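Local coordinates for response regulator receiver protein (Desulfuromonas acetoxidans, PDB 2ZAY) that probably serves as the phosphate-accepting receiver module of a two-component signalling pathway, passing a sensor kinase's signal on to the rest of a longer protein, at residues T58-N72 / K95-D107. Numbering follows the deposited sequence.
Sequences TEANMPKISGMDLFN and KEEAQLLDMGFID
F105 fills the hollow between strand 55-59 and the first turn of helix 67-75, and F71 lies against one of its faces. CD1 of F71 sits over the centre of the F105 ring; the two planes are inclined by 31° and their centroids are 4.7 Å apart. The rim of F105 is walled in as well: T58 CG2 meets it at CE1, and G67 O lies 3.5 Å from CZ of F105. With CG anti to its backbone N (chi1 -176°), F71 reaches across to the turn after helix 94-103, where its CZ lies 3.7 Å from G104 C. G104, at positive phi in the Schellman motif that ends this helix, presents bare backbone to the ring.

M68 is the second bump. Its CG wedges between two side chains of the facing helix, touching L100 CD2 tightly at 3.4 Å and M103 SD at the same distance. The M68 chain is bent at chi3, and its sulfur SD lies 3.8 Å from Q99 NE2, the two side chains crossing nearly perpendicularly. M103 crosses M68 at about a right angle and lays its methyl CE against F71 CD2, alongside N72 OD1.

At the other end, A60 CB packs on L100 CD1, and N61 ND2 donates to E96 OE1 (2.8 Å). The bond reaches the syn side of a carboxylate nearly coplanar with the amide; S89 OG binds the other oxygen, OE2, of E96.

Helices 67-75 and 94-103, whose short segments run 6° from parallel with axes 11.7 Å apart, lie side by side on one face of the central parallel sheet, over strand 85-89, in the doubly wound receiver fold. L100 and F105 also rest on A87 of that strand, while L70 turns to V45 of helix 41-51.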
loop_
_atom_site.group_PDB
_atom_site.type_symbol
_atom_site.label_atom_id
_atom_site.label_comp_id
_atom_site.label_asym_id
_atom_site.label_seq_id
_atom_site.Cartn_x
_atom_site.Cartn_y
_atom_site.Cartn_z
ATOM N N THR A 58 0.525 0.141 1.977
ATOM C CA THR A 58 0.420 -0.054 3.414
ATOM C C THR A 58 1.288 0.886 4.224
ATOM O O THR A 58 2.370 1.282 3.794
ATOM C CB THR A 58 0.797 -1.496 3.822
ATOM O OG1 THR A 58 0.650 -1.636 5.238
ATOM C CG2 THR A 58 2.252 -1.811 3.445
ATOM N N GLU A 59 0.792 1.253 5.401
ATOM C CA GLU A 59 1.546 2.097 6.311
ATOM C C GLU A 59 2.724 1.209 6.713
ATOM O O GLU A 59 2.550 0.008 6.911
ATOM C CB GLU A 59 0.692 2.422 7.539
ATOM C CG GLU A 59 1.338 3.376 8.525
ATOM C CD GLU A 59 0.402 3.733 9.670
ATOM O OE1 GLU A 59 0.724 4.662 10.443
ATOM O OE2 GLU A 59 -0.653 3.077 9.797
ATOM N N ALA A 60 3.915 1.788 6.829
ATOM C CA ALA A 60 5.092 1.009 7.192
ATOM C C ALA A 60 5.122 0.636 8.667
ATOM O O ALA A 60 5.304 -0.526 9.023
ATOM C CB ALA A 60 6.350 1.777 6.833
ATOM N N ASN A 61 4.935 1.625 9.528
ATOM C CA ASN A 61 4.970 1.380 10.961
ATOM C C ASN A 61 3.588 1.346 11.601
ATOM O O ASN A 61 2.999 2.388 11.874
ATOM C CB ASN A 61 5.839 2.449 11.624
ATOM C CG ASN A 61 7.209 2.557 10.977
ATOM O OD1 ASN A 61 8.042 1.661 11.109
ATOM N ND2 ASN A 61 7.440 3.649 10.254
ATOM N N MET A 62 3.075 0.137 11.819
ATOM C CA MET A 62 1.774 -0.066 12.454
ATOM C C MET A 62 2.004 -0.890 13.725
ATOM O O MET A 62 2.827 -1.810 13.738
ATOM C CB MET A 62 0.812 -0.829 11.526
ATOM C CG MET A 62 0.456 -0.110 10.232
ATOM S SD MET A 62 -0.841 -0.939 9.253
ATOM C CE MET A 62 0.089 -2.361 8.581
ATOM N N PRO A 63 1.286 -0.566 14.812
ATOM C CA PRO A 63 1.461 -1.317 16.059
ATOM C C PRO A 63 1.025 -2.767 15.910
ATOM O O PRO A 63 0.135 -3.071 15.120
ATOM C CB PRO A 63 0.597 -0.538 17.052
ATOM C CG PRO A 63 -0.494 0.009 16.189
ATOM C CD PRO A 63 0.267 0.488 14.970
ATOM N N LYS A 64 1.662 -3.654 16.670
ATOM C CA LYS A 64 1.354 -5.082 16.637
ATOM C C LYS A 64 1.882 -5.713 15.350
ATOM O O LYS A 64 2.857 -6.466 15.380
ATOM C CB LYS A 64 -0.161 -5.310 16.747
ATOM C CG LYS A 64 -0.813 -4.678 17.973
ATOM C CD LYS A 64 -0.324 -5.316 19.265
ATOM C CE LYS A 64 -0.964 -4.656 20.481
ATOM N NZ LYS A 64 -0.515 -5.277 21.759
ATOM N N ILE A 65 1.239 -5.403 14.226
ATOM C CA ILE A 65 1.655 -5.937 12.933
ATOM C C ILE A 65 2.061 -4.791 12.006
ATOM O O ILE A 65 1.252 -3.929 11.666
ATOM C CB ILE A 65 0.533 -6.748 12.277
ATOM C CG1 ILE A 65 -0.050 -7.738 13.287
ATOM C CG2 ILE A 65 1.085 -7.513 11.078
ATOM C CD1 ILE A 65 -1.129 -8.644 12.720
ATOM N N SER A 66 3.324 -4.793 11.598
ATOM C CA SER A 66 3.860 -3.736 10.748
ATOM C C SER A 66 3.644 -3.964 9.255
ATOM O O SER A 66 3.178 -5.025 8.831
ATOM C CB SER A 66 5.358 -3.587 11.004
ATOM O OG SER A 66 6.064 -4.648 10.386
ATOM N N GLY A 67 3.986 -2.948 8.469
ATOM C CA GLY A 67 3.862 -3.046 7.024
ATOM C C GLY A 67 4.806 -4.122 6.515
ATOM O O GLY A 67 4.505 -4.809 5.541
ATOM N N MET A 68 5.959 -4.267 7.167
ATOM C CA MET A 68 6.921 -5.298 6.769
ATOM C C MET A 68 6.363 -6.685 7.086
ATOM O O MET A 68 6.614 -7.642 6.353
ATOM C CB MET A 68 8.265 -5.110 7.484
ATOM C CG MET A 68 9.101 -3.951 6.958
ATOM S SD MET A 68 10.761 -3.861 7.709
ATOM C CE MET A 68 10.325 -3.302 9.355
ATOM N N ASP A 69 5.607 -6.790 8.179
ATOM C CA ASP A 69 4.999 -8.063 8.567
ATOM C C ASP A 69 3.944 -8.427 7.535
ATOM O O ASP A 69 3.827 -9.583 7.129
ATOM C CB ASP A 69 4.334 -7.963 9.945
ATOM C CG ASP A 69 5.337 -7.826 11.071
ATOM O OD1 ASP A 69 6.371 -8.529 11.023
ATOM O OD2 ASP A 69 5.085 -7.030 12.006
ATOM N N LEU A 70 3.174 -7.427 7.117
ATOM C CA LEU A 70 2.133 -7.629 6.115
ATOM C C LEU A 70 2.792 -8.058 4.808
ATOM O O LEU A 70 2.340 -8.998 4.157
ATOM C CB LEU A 70 1.339 -6.335 5.890
ATOM C CG LEU A 70 0.254 -6.376 4.800
ATOM C CD1 LEU A 70 -0.707 -7.514 5.087
ATOM C CD2 LEU A 70 -0.496 -5.044 4.752
ATOM N N PHE A 71 3.858 -7.358 4.426
ATOM C CA PHE A 71 4.571 -7.690 3.199
ATOM C C PHE A 71 4.982 -9.167 3.220
ATOM O O PHE A 71 4.763 -9.898 2.251
ATOM C CB PHE A 71 5.823 -6.828 3.067
ATOM C CG PHE A 71 6.578 -7.046 1.782
ATOM C CD1 PHE A 71 6.240 -6.340 0.635
ATOM C CD2 PHE A 71 7.624 -7.963 1.722
ATOM C CE1 PHE A 71 6.937 -6.536 -0.562
ATOM C CE2 PHE A 71 8.326 -8.173 0.541
ATOM C CZ PHE A 71 7.985 -7.457 -0.611
ATOM N N ASN A 72 5.579 -9.602 4.327
ATOM C CA ASN A 72 6.021 -10.992 4.443
ATOM C C ASN A 72 4.856 -11.978 4.407
ATOM O O ASN A 72 4.965 -13.045 3.798
ATOM C CB ASN A 72 6.823 -11.212 5.735
ATOM C CG ASN A 72 8.159 -10.482 5.730
ATOM O OD1 ASN A 72 8.775 -10.294 4.679
ATOM N ND2 ASN A 72 8.624 -10.089 6.912
ATOM N N LYS A 95 17.400 5.549 5.994
ATOM C CA LYS A 95 17.622 4.154 6.330
ATOM C C LYS A 95 16.342 3.338 6.220
ATOM O O LYS A 95 16.381 2.198 5.778
ATOM C CB LYS A 95 18.199 4.022 7.742
ATOM C CG LYS A 95 18.555 2.587 8.115
ATOM C CD LYS A 95 19.169 2.500 9.503
ATOM C CE LYS A 95 20.538 3.167 9.563
ATOM N NZ LYS A 95 21.593 2.373 8.870
ATOM N N GLU A 96 15.207 3.909 6.619
ATOM C CA GLU A 96 13.952 3.167 6.527
ATOM C C GLU A 96 13.582 2.980 5.066
ATOM O O GLU A 96 13.186 1.886 4.652
ATOM C CB GLU A 96 12.807 3.900 7.223
ATOM C CG GLU A 96 11.518 3.079 7.263
ATOM C CD GLU A 96 10.302 3.902 7.642
ATOM O OE1 GLU A 96 9.414 3.369 8.335
ATOM O OE2 GLU A 96 10.225 5.079 7.237
ATOM N N GLU A 97 13.706 4.053 4.288
ATOM C CA GLU A 97 13.389 3.987 2.863
ATOM C C GLU A 97 14.219 2.891 2.209
ATOM O O GLU A 97 13.678 2.027 1.516
ATOM C CB GLU A 97 13.660 5.333 2.175
ATOM C CG GLU A 97 13.329 5.339 0.664
ATOM C CD GLU A 97 13.302 6.741 0.064
ATOM O OE1 GLU A 97 13.293 7.729 0.836
ATOM O OE2 GLU A 97 13.278 6.856 -1.184
ATOM N N ALA A 98 15.534 2.914 2.440
ATOM C CA ALA A 98 16.413 1.899 1.861
ATOM C C ALA A 98 16.054 0.489 2.323
ATOM O O ALA A 98 16.042 -0.438 1.517
ATOM C CB ALA A 98 17.878 2.203 2.189
ATOM N N GLN A 99 15.758 0.314 3.612
ATOM C CA GLN A 99 15.399 -1.017 4.107
ATOM C C GLN A 99 14.147 -1.583 3.427
ATOM O O GLN A 99 14.123 -2.749 3.017
ATOM C CB GLN A 99 15.174 -0.996 5.625
ATOM C CG GLN A 99 14.455 -2.245 6.154
ATOM C CD GLN A 99 14.246 -2.223 7.664
ATOM O OE1 GLN A 99 13.899 -1.188 8.243
ATOM N NE2 GLN A 99 14.441 -3.371 8.307
ATOM N N LEU A 100 13.106 -0.765 3.306
ATOM C CA LEU A 100 11.870 -1.230 2.680
ATOM C C LEU A 100 12.075 -1.535 1.198
ATOM O O LEU A 100 11.636 -2.574 0.700
ATOM C CB LEU A 100 10.763 -0.196 2.862
ATOM C CG LEU A 100 10.320 0.009 4.315
ATOM C CD1 LEU A 100 9.139 0.978 4.349
ATOM C CD2 LEU A 100 9.933 -1.319 4.938
ATOM N N LEU A 101 12.750 -0.640 0.492
ATOM C CA LEU A 101 13.017 -0.883 -0.924
ATOM C C LEU A 101 13.886 -2.140 -1.094
ATOM O O LEU A 101 13.653 -2.946 -1.996
ATOM C CB LEU A 101 13.719 0.326 -1.559
ATOM C CG LEU A 101 12.892 1.605 -1.729
ATOM C CD1 LEU A 101 13.729 2.668 -2.421
ATOM C CD2 LEU A 101 11.644 1.305 -2.556
ATOM N N ASP A 102 14.884 -2.307 -0.227
ATOM C CA ASP A 102 15.775 -3.471 -0.324
ATOM C C ASP A 102 15.025 -4.786 -0.128
ATOM O O ASP A 102 15.375 -5.800 -0.733
ATOM C CB ASP A 102 16.929 -3.359 0.683
ATOM C CG ASP A 102 17.927 -2.261 0.314
ATOM O OD1 ASP A 102 17.997 -1.873 -0.872
ATOM O OD2 ASP A 102 18.661 -1.787 1.204
ATOM N N MET A 103 13.989 -4.740 0.710
ATOM C CA MET A 103 13.109 -5.872 1.031
ATOM C C MET A 103 12.246 -6.315 -0.140
ATOM O O MET A 103 11.837 -7.480 -0.214
ATOM C CB MET A 103 12.127 -5.481 2.128
ATOM C CG MET A 103 12.471 -5.890 3.511
ATOM S SD MET A 103 11.132 -5.327 4.558
ATOM C CE MET A 103 9.986 -6.682 4.430
ATOM N N GLY A 104 11.914 -5.375 -1.019
ATOM C CA GLY A 104 11.078 -5.720 -2.152
ATOM C C GLY A 104 9.864 -4.824 -2.334
ATOM O O GLY A 104 9.083 -5.021 -3.273
ATOM N N PHE A 105 9.668 -3.862 -1.437
ATOM C CA PHE A 105 8.546 -2.941 -1.603
ATOM C C PHE A 105 8.777 -2.285 -2.961
ATOM O O PHE A 105 9.897 -1.866 -3.269
ATOM C CB PHE A 105 8.535 -1.890 -0.487
ATOM C CG PHE A 105 7.821 -2.344 0.766
ATOM C CD1 PHE A 105 6.455 -2.137 0.917
ATOM C CD2 PHE A 105 8.513 -3.014 1.779
ATOM C CE1 PHE A 105 5.776 -2.593 2.062
ATOM C CE2 PHE A 105 7.843 -3.476 2.927
ATOM C CZ PHE A 105 6.477 -3.265 3.065
ATOM N N ILE A 106 7.733 -2.198 -3.778
ATOM C CA ILE A 106 7.899 -1.631 -5.116
ATOM C C ILE A 106 8.150 -0.124 -5.125
ATOM O O ILE A 106 8.712 0.413 -6.085
ATOM C CB ILE A 106 6.691 -1.981 -6.016
ATOM C CG1 ILE A 106 7.131 -1.973 -7.479
ATOM C CG2 ILE A 106 5.548 -1.017 -5.760
ATOM C CD1 ILE A 106 6.117 -2.591 -8.411
ATOM N N ASP A 107 7.716 0.565 -4.077
ATOM C CA ASP A 107 7.953 2.005 -3.963
ATOM C C ASP A 107 7.815 2.416 -2.498
ATOM O O ASP A 107 7.340 1.636 -1.663
ATOM C CB ASP A 107 6.978 2.824 -4.830
ATOM C CG ASP A 107 7.583 4.158 -5.292
ATOM O OD1 ASP A 107 8.520 4.661 -4.631
ATOM O OD2 ASP A 107 7.122 4.713 -6.312
#